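Local structure of protein phosphatase 2C (Toxoplasma gondii, 3D8K) at residues L218-V223 with D246-V251; A63-Q68 with A99-G104. The protein probably catalyses the metal-dependent hydrolysis of phosphoserine and phosphothreonine in proteins, as a member of the PP2C family of phosphatases. One frame throughout, in Å; residues are numbered along the deposited sequence.

Contact 1: L218-V223 with D246-V251; sequences LLLGGV and DLVSAV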
loop_
_atom_site.group_PDB
_atom_site.type_symbol
_atom_site.label_atom_id
_atom_site.label_comp_id
_atom_site.label_asym_id
_atom_site.label_seq_id
_atom_site.Cartn_x
_atom_site.Cartn_y
_atom_site.Cartn_z
ATOM N N LEU C 218 -45.274 22.135 -24.056
ATOM C CA LEU C 218 -46.025 20.963 -23.649
ATOM C C LEU C 218 -45.229 20.005 -22.776
ATOM O O LEU C 218 -44.084 19.678 -23.068
ATOM C CB LEU C 218 -46.559 20.216 -24.873
ATOM C CG LEU C 218 -45.459 19.489 -25.624
ATOM C CD1 LEU C 218 -46.061 18.667 -26.737
ATOM C CD2 LEU C 218 -44.462 20.521 -26.146
ATOM N N LEU C 219 -45.884 19.551 -21.712
ATOM C CA LEU C 219 -45.308 18.643 -20.732
ATOM C C LEU C 219 -46.041 17.298 -20.713
ATOM O O LEU C 219 -47.247 17.228 -20.980
ATOM C CB LEU C 219 -45.391 19.293 -19.349
ATOM C CG LEU C 219 -45.032 20.785 -19.370
ATOM C CD1 LEU C 219 -45.389 21.478 -18.051
ATOM C CD2 LEU C 219 -43.558 20.916 -19.690
ATOM N N LEU C 220 -45.312 16.229 -20.406
ATOM C CA LEU C 220 -45.921 14.917 -20.337
ATOM C C LEU C 220 -46.936 14.971 -19.176
ATOM O O LEU C 220 -46.602 15.373 -18.053
ATOM C CB LEU C 220 -44.847 13.856 -20.099
ATOM C CG LEU C 220 -45.165 12.393 -20.440
ATOM C CD1 LEU C 220 -43.889 11.675 -20.817
ATOM C CD2 LEU C 220 -45.817 11.688 -19.260
ATOM N N GLY C 221 -48.180 14.600 -19.468
ATOM C CA GLY C 221 -49.206 14.632 -18.449
ATOM C C GLY C 221 -49.472 16.040 -17.957
ATOM O O GLY C 221 -50.270 16.258 -17.048
ATOM N N GLY C 222 -48.807 17.019 -18.553
ATOM C CA GLY C 222 -49.031 18.371 -18.109
ATOM C C GLY C 222 -48.095 18.735 -16.979
ATOM O O GLY C 222 -48.345 19.706 -16.272
ATOM N N VAL C 223 -47.038 17.955 -16.762
ATOM C CA VAL C 223 -46.103 18.334 -15.718
ATOM C C VAL C 223 -44.623 18.108 -16.095
ATOM O O VAL C 223 -43.775 18.948 -15.831
ATOM C CB VAL C 223 -46.451 17.635 -14.331
ATOM C CG1 VAL C 223 -47.894 17.157 -14.316
ATOM C CG2 VAL C 223 -45.500 16.500 -14.027
ATOM N N ASP C 246 -44.426 2.289 -17.952
ATOM C CA ASP C 246 -43.830 3.525 -17.465
ATOM C C ASP C 246 -44.012 4.600 -18.519
ATOM O O ASP C 246 -43.480 4.484 -19.612
ATOM C CB ASP C 246 -42.336 3.338 -17.198
ATOM C CG ASP C 246 -42.058 2.660 -15.863
ATOM O OD1 ASP C 246 -40.874 2.391 -15.554
ATOM O OD2 ASP C 246 -43.026 2.404 -15.121
ATOM N N LEU C 247 -44.784 5.634 -18.214
ATOM C CA LEU C 247 -44.958 6.701 -19.184
ATOM C C LEU C 247 -43.609 7.423 -19.211
ATOM O O LEU C 247 -43.040 7.650 -20.270
ATOM C CB LEU C 247 -46.091 7.642 -18.768
ATOM C CG LEU C 247 -47.485 7.001 -18.645
ATOM C CD1 LEU C 247 -48.505 8.066 -18.285
ATOM C CD2 LEU C 247 -47.883 6.320 -19.949
ATOM N N VAL C 248 -43.099 7.766 -18.036
ATOM C CA VAL C 248 -41.792 8.402 -17.944
ATOM C C VAL C 248 -40.790 7.310 -17.573
ATOM O O VAL C 248 -40.657 6.946 -16.411
ATOM C CB VAL C 248 -41.745 9.491 -16.851
ATOM C CG1 VAL C 248 -40.297 9.925 -16.626
ATOM C CG2 VAL C 248 -42.604 10.683 -17.252
ATOM N N SER C 249 -40.086 6.790 -18.565
ATOM C CA SER C 249 -39.119 5.729 -18.329
ATOM C C SER C 249 -37.880 6.199 -17.554
ATOM O O SER C 249 -37.533 7.385 -17.552
ATOM C CB SER C 249 -38.694 5.129 -19.672
ATOM O OG SER C 249 -37.788 4.055 -19.496
ATOM N N ALA C 250 -37.234 5.260 -16.873
ATOM C CA ALA C 250 -36.001 5.545 -16.143
ATOM C C ALA C 250 -34.959 4.568 -16.709
ATOM O O ALA C 250 -33.909 4.321 -16.121
ATOM C CB ALA C 250 -36.190 5.337 -14.652
ATOM N N VAL C 251 -35.294 3.999 -17.860
ATOM C CA VAL C 251 -34.402 3.089 -18.559
ATOM C C VAL C 251 -33.601 3.985 -19.501
ATOM O O VAL C 251 -34.143 4.533 -20.477
ATOM C CB VAL C 251 -35.171 2.070 -19.406
ATOM C CG1 VAL C 251 -34.207 1.031 -19.932
ATOM C CG2 VAL C 251 -36.280 1.447 -18.594
#
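A single side chain, that of Leu220, carries the whole contact from its side, and no hydrogen bond links the two segments; the closest pair of alpha carbons, CA of Leu220 and CA of Val248, is 8.1 Å apart. A chi1 of -160° sets CG opposite the backbone N, which brings both methyls against Leu247 and Val248. CD1 and CD2 straddle one methyl of Val248, and Leu220 CD1 lies 3.9 Å from Val248 CG2. CD2 also meets the beta carbon of Leu247, with Leu220 CD2 4.1 Å from Leu247 CB. The forked end of leucine suits this place because it touches two consecutive residues at once, while branched Val248 offers a methyl close to its own backbone. Phe211, Val204 and Phe235 also touch Leu220, adding to a buried apolar cluster, and Arg203 of helix 198-206 donates a hydrogen bond to Leu247 O. A type II turn from Leu219 to Gly222 puts Leu220 and Gly221 at its corners; positive phi suits Gly221. The arrangement is the hydrophobic packing of a two-stranded beta hairpin, 211-214 with 217-220, whose end runs into a type II turn, against an irregular loop of the phosphatase domain.

Contact 2: A63-Q68 with A99-G104; sequences AMWLAQ and ANLPGG
The indole of Trp65 meets Ala99 and Leu101 obliquely, while CG of its helix neighbour Leu66 lies in the ring plane at an edge. Ala99 touches the pyrrole part of the ring, its CB 4.0 Å from Trp65 NE1. Leu101 packs nearer the root of the side chain: its CD1 is 3.7 Å from Trp65 CB and a little farther from Trp65 CG, and the two side chains cross at about a right angle. With chi1 at 180° the tryptophan is fully extended from N through CG, which brings the indole beside Ala99. Here helix 61-74, which lies on the six-stranded sheet through Ala63 and Ala67 on Val35 of strand 35-41, packs on the segment that leads from helix 82-97 to strand 106-115, within the alpha-beta-beta-alpha sandwich of PP2C phosphatases. Leu96 and Asp95 of helix 82-97 also touch the indole, so the broad tryptophan spans the junction. Small Ala99 fits close to the ring, and Asn100, which leaves the helical conformation with positive phi, turns the chain so that Leu101 can face helix 61-74, where it also rests on His61 and Ser62. Farther on, an inverse gamma turn centred on Pro102 leads to Gly104, whose backbone angles (phi 153°) favour a residue without a side chain. The backbone there passes small Ala63, with Gly104 O 4.2 Å from Ala63 N and no hydrogen bond between them.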
loop_
_atom_site.group_PDB
_atom_site.type_symbol
_atom_site.label_atom_id
_atom_site.label_comp_id
_atom_site.label_asym_id
_atom_site.label_seq_id
_atom_site.Cartn_x
_atom_site.Cartn_y
_atom_site.Cartn_z
ATOM N N ALA C 63 -32.083 15.658 -7.761
ATOM C CA ALA C 63 -30.786 15.668 -8.418
ATOM C C ALA C 63 -29.709 15.399 -7.363
ATOM O O ALA C 63 -28.883 14.505 -7.517
ATOM C CB ALA C 63 -30.554 17.004 -9.058
HETATM N N MSE C 64 -29.759 16.169 -6.280
HETATM C CA MSE C 64 -28.795 16.079 -5.177
HETATM C C MSE C 64 -28.665 14.729 -4.486
HETATM O O MSE C 64 -27.628 14.439 -3.914
HETATM C CB MSE C 64 -29.090 17.147 -4.124
HETATM C CG MSE C 64 -28.041 17.233 -3.057
HETATM SE SE MSE C 64 -26.230 17.624 -3.784
HETATM C CE MSE C 64 -26.541 19.552 -4.188
ATOM N N TRP C 65 -29.714 13.917 -4.532
ATOM C CA TRP C 65 -29.687 12.590 -3.922
ATOM C C TRP C 65 -28.882 11.710 -4.862
ATOM O O TRP C 65 -28.047 10.901 -4.456
ATOM C CB TRP C 65 -31.107 12.039 -3.827
ATOM C CG TRP C 65 -31.197 10.675 -3.224
ATOM C CD1 TRP C 65 -31.313 10.370 -1.904
ATOM C CD2 TRP C 65 -31.164 9.426 -3.921
ATOM N NE1 TRP C 65 -31.362 9.012 -1.732
ATOM C CE2 TRP C 65 -31.277 8.402 -2.963
ATOM C CE3 TRP C 65 -31.070 9.070 -5.278
ATOM C CZ2 TRP C 65 -31.275 7.045 -3.296
ATOM C CZ3 TRP C 65 -31.068 7.717 -5.619
ATOM C CH2 TRP C 65 -31.177 6.720 -4.630
ATOM N N LEU C 66 -29.165 11.883 -6.142
ATOM C CA LEU C 66 -28.499 11.124 -7.176
ATOM C C LEU C 66 -27.001 11.388 -7.208
ATOM O O LEU C 66 -26.193 10.462 -7.161
ATOM C CB LEU C 66 -29.112 11.471 -8.526
ATOM C CG LEU C 66 -30.574 11.075 -8.702
ATOM C CD1 LEU C 66 -31.099 11.702 -9.969
ATOM C CD2 LEU C 66 -30.709 9.573 -8.741
ATOM N N ALA C 67 -26.637 12.661 -7.293
ATOM C CA ALA C 67 -25.237 13.047 -7.349
ATOM C C ALA C 67 -24.425 12.539 -6.159
ATOM O O ALA C 67 -23.217 12.333 -6.285
ATOM C CB ALA C 67 -25.115 14.561 -7.466
ATOM N N GLN C 68 -25.070 12.329 -5.013
ATOM C CA GLN C 68 -24.345 11.834 -3.848
ATOM C C GLN C 68 -24.575 10.349 -3.538
ATOM O O GLN C 68 -24.027 9.818 -2.577
ATOM C CB GLN C 68 -24.658 12.698 -2.624
ATOM C CG GLN C 68 -26.117 12.745 -2.208
ATOM C CD GLN C 68 -26.491 14.090 -1.583
ATOM O OE1 GLN C 68 -27.626 14.288 -1.130
ATOM N NE2 GLN C 68 -25.538 15.025 -1.571
ATOM N N ALA C 99 -37.067 7.423 -1.015
ATOM C CA ALA C 99 -36.510 8.588 -0.345
ATOM C C ALA C 99 -37.595 9.650 -0.241
ATOM O O ALA C 99 -37.417 10.681 0.389
ATOM C CB ALA C 99 -35.320 9.128 -1.139
ATOM N N ASN C 100 -38.725 9.391 -0.881
ATOM C CA ASN C 100 -39.838 10.328 -0.873
ATOM C C ASN C 100 -39.364 11.764 -1.133
ATOM O O ASN C 100 -39.600 12.660 -0.330
ATOM C CB ASN C 100 -40.596 10.266 0.474
ATOM C CG ASN C 100 -41.089 8.853 0.831
ATOM O OD1 ASN C 100 -41.873 8.246 0.096
ATOM N ND2 ASN C 100 -40.628 8.336 1.976
ATOM N N LEU C 101 -38.681 11.988 -2.246
ATOM C CA LEU C 101 -38.241 13.339 -2.563
ATOM C C LEU C 101 -39.147 13.890 -3.649
ATOM O O LEU C 101 -39.756 13.131 -4.401
ATOM C CB LEU C 101 -36.806 13.343 -3.067
ATOM C CG LEU C 101 -35.746 12.813 -2.113
ATOM C CD1 LEU C 101 -34.381 13.269 -2.608
ATOM C CD2 LEU C 101 -35.994 13.340 -0.711
ATOM N N PRO C 102 -39.260 15.222 -3.741
ATOM C CA PRO C 102 -40.101 15.875 -4.752
ATOM C C PRO C 102 -39.628 15.584 -6.186
ATOM O O PRO C 102 -38.976 16.422 -6.805
ATOM C CB PRO C 102 -39.969 17.352 -4.400
ATOM C CG PRO C 102 -39.717 17.333 -2.924
ATOM C CD PRO C 102 -38.747 16.200 -2.771
ATOM N N GLY C 103 -39.976 14.400 -6.692
ATOM C CA GLY C 103 -39.598 13.962 -8.031
ATOM C C GLY C 103 -39.135 15.029 -8.995
ATOM O O GLY C 103 -39.759 16.085 -9.089
ATOM N N GLY C 104 -38.035 14.757 -9.703
ATOM C CA GLY C 104 -37.534 15.722 -10.662
ATOM C C GLY C 104 -36.049 15.735 -11.001
ATOM O O GLY C 104 -35.271 16.411 -10.327
#

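Contacts 1 and 2 follow one another along the chain, 63-68 with 99-104 closing before 218-223 with 246-251 begins. Their centres lie about 17 Å apart and their nearest atoms about 8 Å, without touching. Helix 82-97 touches both: its Asp95 and Leu96 meet Trp65 and its Met92 meets Leu66 in contact 2, while its Asp93 and Thr86 meet Ala250 and Val251 in the loop of contact 1. Phe230, which touches Leu66, belongs to the same long connection, from strand 217-220 to strand 253-259, that supplies 246-251. Neither contact includes a metal or ligand among its atoms, and contact 1 is the more buried.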